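Local coordinates for protein ADP-ribosylating toxin CARDS (Mycoplasma pneumoniae, PDB 4TLV) that transfers ADP-ribose from NAD(+) to multiple target proteins in vitro, and disrupts airway epithelium and vacuolates mammalian cells as the main virulence factor of the bacterium, at residues 316-324 against 355-366. Numbering follows the deposited sequence.
Sequences FWDVYQRIC and SAVNAVNQKWKM
The Met366 side chain lies along one face of the Trp317 indole, running opposite to it. Met366 CG is 3.9 Å from the centroid of the six-membered ring. SD lies over the same face nearer its rim, at CE3, a Met-aromatic contact. Chi1 of -176° sets Trp317 CG opposite the backbone N, with the indole toward strand 364-368. Ile323 CD1 reaches over the Trp364 ring, 3.6 Å from Trp364 CG. Val357 CG1 sits over the centre of the Tyr320 ring, 3.5 Å from the centroid.

Hydrogen bonds join the same two segments. Trp364 N donates to Gln321 O at 2.9 Å. Gln321 NE2 donates to Trp364 O from above its carbonyl plane and to Glu381 OE2. Lys363 bends at chi4 (-52°), and its NZ bonds Tyr320 O in the carbonyl plane at 2.9 Å. NZ also reaches Val357 O, tying the turn at 318-321 to that at 356-359.

Within 316-324, Arg322 NE and NH2 both bind Asp318 OD2 in a salt bridge (NE-OD2 2.8 Å), and Arg322 N donates to Asp318 OD1. Water 1 joins Arg322 NH1 to Ser355 O. This buried contact packs the 315-317/323-325 hairpin of the D2 beta-trefoil against loop 355-363 and strand 364-368. Strand 335-340 flanks Arg322, 375-380 Trp364, and 441-443 of D3 Val357.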
loop_
_atom_site.group_PDB
_atom_site.type_symbol
_atom_site.label_atom_id
_atom_site.label_comp_id
_atom_site.label_asym_id
_atom_site.label_seq_id
_atom_site.Cartn_x
_atom_site.Cartn_y
_atom_site.Cartn_z
ATOM N N PHE A 316 -6.284 -6.976 -13.087
ATOM C CA PHE A 316 -4.947 -7.331 -12.640
ATOM C C PHE A 316 -4.871 -7.264 -11.126
ATOM O O PHE A 316 -5.646 -6.550 -10.484
ATOM C CB PHE A 316 -3.876 -6.445 -13.302
ATOM C CG PHE A 316 -4.011 -4.975 -12.998
ATOM C CD1 PHE A 316 -3.438 -4.441 -11.848
ATOM C CD2 PHE A 316 -4.641 -4.118 -13.890
ATOM C CE1 PHE A 316 -3.536 -3.076 -11.571
ATOM C CE2 PHE A 316 -4.737 -2.748 -13.626
ATOM C CZ PHE A 316 -4.191 -2.234 -12.453
ATOM N N TRP A 317 -3.937 -8.019 -10.561
ATOM C CA TRP A 317 -3.719 -8.056 -9.129
ATOM C C TRP A 317 -2.406 -7.304 -8.916
ATOM O O TRP A 317 -1.388 -7.672 -9.504
ATOM C CB TRP A 317 -3.603 -9.517 -8.687
ATOM C CG TRP A 317 -3.476 -9.757 -7.196
ATOM C CD1 TRP A 317 -4.082 -9.062 -6.190
ATOM C CD2 TRP A 317 -2.716 -10.789 -6.574
ATOM N NE1 TRP A 317 -3.713 -9.586 -4.961
ATOM C CE2 TRP A 317 -2.888 -10.658 -5.178
ATOM C CE3 TRP A 317 -1.897 -11.819 -7.062
ATOM C CZ2 TRP A 317 -2.253 -11.502 -4.266
ATOM C CZ3 TRP A 317 -1.286 -12.663 -6.161
ATOM C CH2 TRP A 317 -1.463 -12.497 -4.774
ATOM N N ASP A 318 -2.433 -6.248 -8.105
ATOM C CA ASP A 318 -1.242 -5.400 -7.921
ATOM C C ASP A 318 -0.517 -5.620 -6.583
ATOM O O ASP A 318 -0.936 -6.428 -5.763
ATOM C CB ASP A 318 -1.573 -3.906 -8.148
ATOM C CG ASP A 318 -2.386 -3.281 -7.000
ATOM O OD1 ASP A 318 -2.405 -3.813 -5.869
ATOM O OD2 ASP A 318 -3.002 -2.223 -7.236
ATOM N N VAL A 319 0.583 -4.897 -6.372
ATOM C CA VAL A 319 1.438 -5.133 -5.213
ATOM C C VAL A 319 0.845 -4.614 -3.908
ATOM O O VAL A 319 1.366 -4.922 -2.835
ATOM C CB VAL A 319 2.824 -4.488 -5.395
ATOM C CG1 VAL A 319 3.692 -5.351 -6.329
ATOM C CG2 VAL A 319 2.667 -3.058 -5.926
ATOM N N TYR A 320 -0.252 -3.861 -4.000
ATOM C CA TYR A 320 -1.023 -3.484 -2.806
ATOM C C TYR A 320 -2.063 -4.562 -2.512
ATOM O O TYR A 320 -2.878 -4.416 -1.610
ATOM C CB TYR A 320 -1.721 -2.130 -3.015
ATOM C CG TYR A 320 -0.746 -0.990 -3.165
ATOM C CD1 TYR A 320 -0.074 -0.481 -2.066
ATOM C CD2 TYR A 320 -0.483 -0.441 -4.400
ATOM C CE1 TYR A 320 0.852 0.554 -2.206
ATOM C CE2 TYR A 320 0.432 0.586 -4.543
ATOM C CZ TYR A 320 1.096 1.074 -3.438
ATOM O OH TYR A 320 1.995 2.109 -3.583
ATOM N N GLN A 321 -2.006 -5.645 -3.283
ATOM C CA GLN A 321 -2.952 -6.763 -3.173
ATOM C C GLN A 321 -4.344 -6.500 -3.761
ATOM O O GLN A 321 -5.274 -7.262 -3.496
ATOM C CB GLN A 321 -3.081 -7.260 -1.717
ATOM C CG GLN A 321 -1.797 -7.814 -1.124
ATOM C CD GLN A 321 -1.996 -8.415 0.270
ATOM O OE1 GLN A 321 -1.449 -7.759 1.277
ATOM N NE2 GLN A 321 -2.655 -9.455 0.434
ATOM N N ARG A 322 -4.488 -5.446 -4.567
ATOM C CA ARG A 322 -5.795 -5.085 -5.088
ATOM C C ARG A 322 -6.046 -5.782 -6.407
ATOM O O ARG A 322 -5.128 -5.982 -7.201
ATOM C CB ARG A 322 -5.900 -3.575 -5.294
ATOM C CG ARG A 322 -5.556 -2.751 -4.038
ATOM C CD ARG A 322 -5.606 -1.244 -4.364
ATOM N NE ARG A 322 -4.561 -0.853 -5.301
ATOM C CZ ARG A 322 -4.224 0.412 -5.547
ATOM N NH1 ARG A 322 -4.855 1.395 -4.915
ATOM N NH2 ARG A 322 -3.280 0.705 -6.450
ATOM N N ILE A 323 -7.289 -6.163 -6.641
ATOM C CA ILE A 323 -7.666 -6.646 -7.965
ATOM C C ILE A 323 -8.383 -5.499 -8.671
ATOM O O ILE A 323 -9.495 -5.130 -8.284
ATOM C CB ILE A 323 -8.607 -7.875 -7.857
ATOM C CG1 ILE A 323 -7.912 -8.997 -7.085
ATOM C CG2 ILE A 323 -9.039 -8.343 -9.245
ATOM C CD1 ILE A 323 -8.875 -10.089 -6.576
ATOM N N CYS A 324 -7.740 -4.916 -9.683
ATOM C CA CYS A 324 -8.239 -3.698 -10.315
ATOM C C CYS A 324 -8.727 -3.956 -11.730
ATOM O O CYS A 324 -8.152 -4.786 -12.444
ATOM C CB CYS A 324 -7.133 -2.647 -10.418
ATOM S SG CYS A 324 -6.249 -2.256 -8.911
ATOM N N SER A 355 -10.009 2.585 -6.150
ATOM C CA SER A 355 -8.776 1.911 -5.707
ATOM C C SER A 355 -8.033 2.757 -4.688
ATOM O O SER A 355 -7.755 3.921 -4.941
ATOM C CB SER A 355 -7.845 1.648 -6.908
ATOM O OG SER A 355 -8.523 0.979 -7.958
ATOM N N ALA A 356 -7.687 2.171 -3.544
ATOM C CA ALA A 356 -7.048 2.914 -2.461
ATOM C C ALA A 356 -5.973 2.035 -1.866
ATOM O O ALA A 356 -6.227 0.869 -1.571
ATOM C CB ALA A 356 -8.066 3.246 -1.377
ATOM N N VAL A 357 -4.788 2.594 -1.654
ATOM C CA VAL A 357 -3.660 1.773 -1.228
ATOM C C VAL A 357 -3.778 1.313 0.214
ATOM O O VAL A 357 -3.110 0.363 0.612
ATOM C CB VAL A 357 -2.311 2.478 -1.440
ATOM C CG1 VAL A 357 -2.080 2.736 -2.925
ATOM C CG2 VAL A 357 -2.247 3.778 -0.638
ATOM N N ASN A 358 -4.615 1.995 0.996
ATOM C CA ASN A 358 -4.748 1.682 2.407
ATOM C C ASN A 358 -6.046 0.972 2.766
ATOM O O ASN A 358 -6.327 0.781 3.933
ATOM C CB ASN A 358 -4.601 2.949 3.272
ATOM C CG ASN A 358 -5.607 4.039 2.893
ATOM O OD1 ASN A 358 -5.971 4.186 1.723
ATOM N ND2 ASN A 358 -6.057 4.809 3.888
ATOM N N ALA A 359 -6.841 0.585 1.778
ATOM C CA ALA A 359 -8.139 -0.038 2.077
ATOM C C ALA A 359 -7.993 -1.548 2.265
ATOM O O ALA A 359 -7.794 -2.287 1.290
ATOM C CB ALA A 359 -9.139 0.273 0.958
ATOM N N VAL A 360 -8.094 -2.009 3.511
ATOM C CA VAL A 360 -7.930 -3.430 3.809
ATOM C C VAL A 360 -8.984 -4.261 3.075
ATOM O O VAL A 360 -8.708 -5.374 2.638
ATOM C CB VAL A 360 -7.966 -3.705 5.330
ATOM C CG1 VAL A 360 -7.899 -5.212 5.623
ATOM C CG2 VAL A 360 -6.802 -2.990 6.028
ATOM N N ASN A 361 -10.183 -3.710 2.902
ATOM C CA ASN A 361 -11.241 -4.452 2.222
ATOM C C ASN A 361 -11.033 -4.593 0.705
ATOM O O ASN A 361 -11.796 -5.291 0.043
ATOM C CB ASN A 361 -12.644 -3.902 2.560
ATOM C CG ASN A 361 -12.851 -2.459 2.105
ATOM O OD1 ASN A 361 -12.001 -1.871 1.424
ATOM N ND2 ASN A 361 -14.000 -1.882 2.476
ATOM N N GLN A 362 -9.981 -3.967 0.171
ATOM C CA GLN A 362 -9.589 -4.191 -1.227
ATOM C C GLN A 362 -8.369 -5.104 -1.366
ATOM O O GLN A 362 -7.835 -5.262 -2.466
ATOM C CB GLN A 362 -9.301 -2.864 -1.954
ATOM C CG GLN A 362 -10.457 -1.855 -1.969
ATOM C CD GLN A 362 -10.054 -0.517 -2.583
ATOM O OE1 GLN A 362 -8.938 -0.349 -3.073
ATOM N NE2 GLN A 362 -10.969 0.440 -2.566
ATOM N N LYS A 363 -7.915 -5.702 -0.271
ATOM C CA LYS A 363 -6.733 -6.554 -0.336
ATOM C C LYS A 363 -7.088 -8.044 -0.395
ATOM O O LYS A 363 -7.938 -8.524 0.364
ATOM C CB LYS A 363 -5.775 -6.244 0.815
ATOM C CG LYS A 363 -5.275 -4.772 0.798
ATOM C CD LYS A 363 -4.130 -4.588 1.797
ATOM C CE LYS A 363 -3.664 -3.130 1.882
ATOM N NZ LYS A 363 -3.335 -2.531 0.523
ATOM N N TRP A 364 -6.416 -8.757 -1.298
ATOM C CA TRP A 364 -6.721 -10.158 -1.610
ATOM C C TRP A 364 -5.443 -10.978 -1.643
ATOM O O TRP A 364 -4.386 -10.459 -1.994
ATOM C CB TRP A 364 -7.378 -10.252 -2.988
ATOM C CG TRP A 364 -8.645 -9.439 -3.089
ATOM C CD1 TRP A 364 -8.771 -8.148 -3.548
ATOM C CD2 TRP A 364 -9.957 -9.858 -2.701
ATOM N NE1 TRP A 364 -10.081 -7.751 -3.468
ATOM C CE2 TRP A 364 -10.834 -8.784 -2.961
ATOM C CE3 TRP A 364 -10.481 -11.051 -2.172
ATOM C CZ2 TRP A 364 -12.214 -8.856 -2.697
ATOM C CZ3 TRP A 364 -11.864 -11.127 -1.923
ATOM C CH2 TRP A 364 -12.707 -10.039 -2.189
ATOM N N LYS A 365 -5.541 -12.251 -1.274
ATOM C CA LYS A 365 -4.414 -13.180 -1.379
ATOM C C LYS A 365 -4.830 -14.244 -2.368
ATOM O O LYS A 365 -6.013 -14.572 -2.451
ATOM C CB LYS A 365 -4.142 -13.875 -0.036
ATOM C CG LYS A 365 -3.447 -13.046 1.031
ATOM C CD LYS A 365 -3.525 -13.782 2.391
ATOM C CE LYS A 365 -4.984 -14.120 2.706
ATOM N NZ LYS A 365 -5.213 -14.759 4.036
ATOM N N MET A 366 -3.871 -14.784 -3.117
ATOM C CA MET A 366 -4.156 -15.872 -4.045
ATOM C C MET A 366 -3.199 -17.022 -3.785
ATOM O O MET A 366 -1.993 -16.898 -3.991
ATOM C CB MET A 366 -4.036 -15.400 -5.480
ATOM C CG MET A 366 -4.961 -14.218 -5.776
ATOM S SD MET A 366 -5.142 -13.971 -7.522
ATOM C CE MET A 366 -6.021 -12.407 -7.531
HETATM O O HOH W 1 -5.078 4.050 -5.948
HETATM O O HOH W 2 -9.150 -5.005 -4.855
#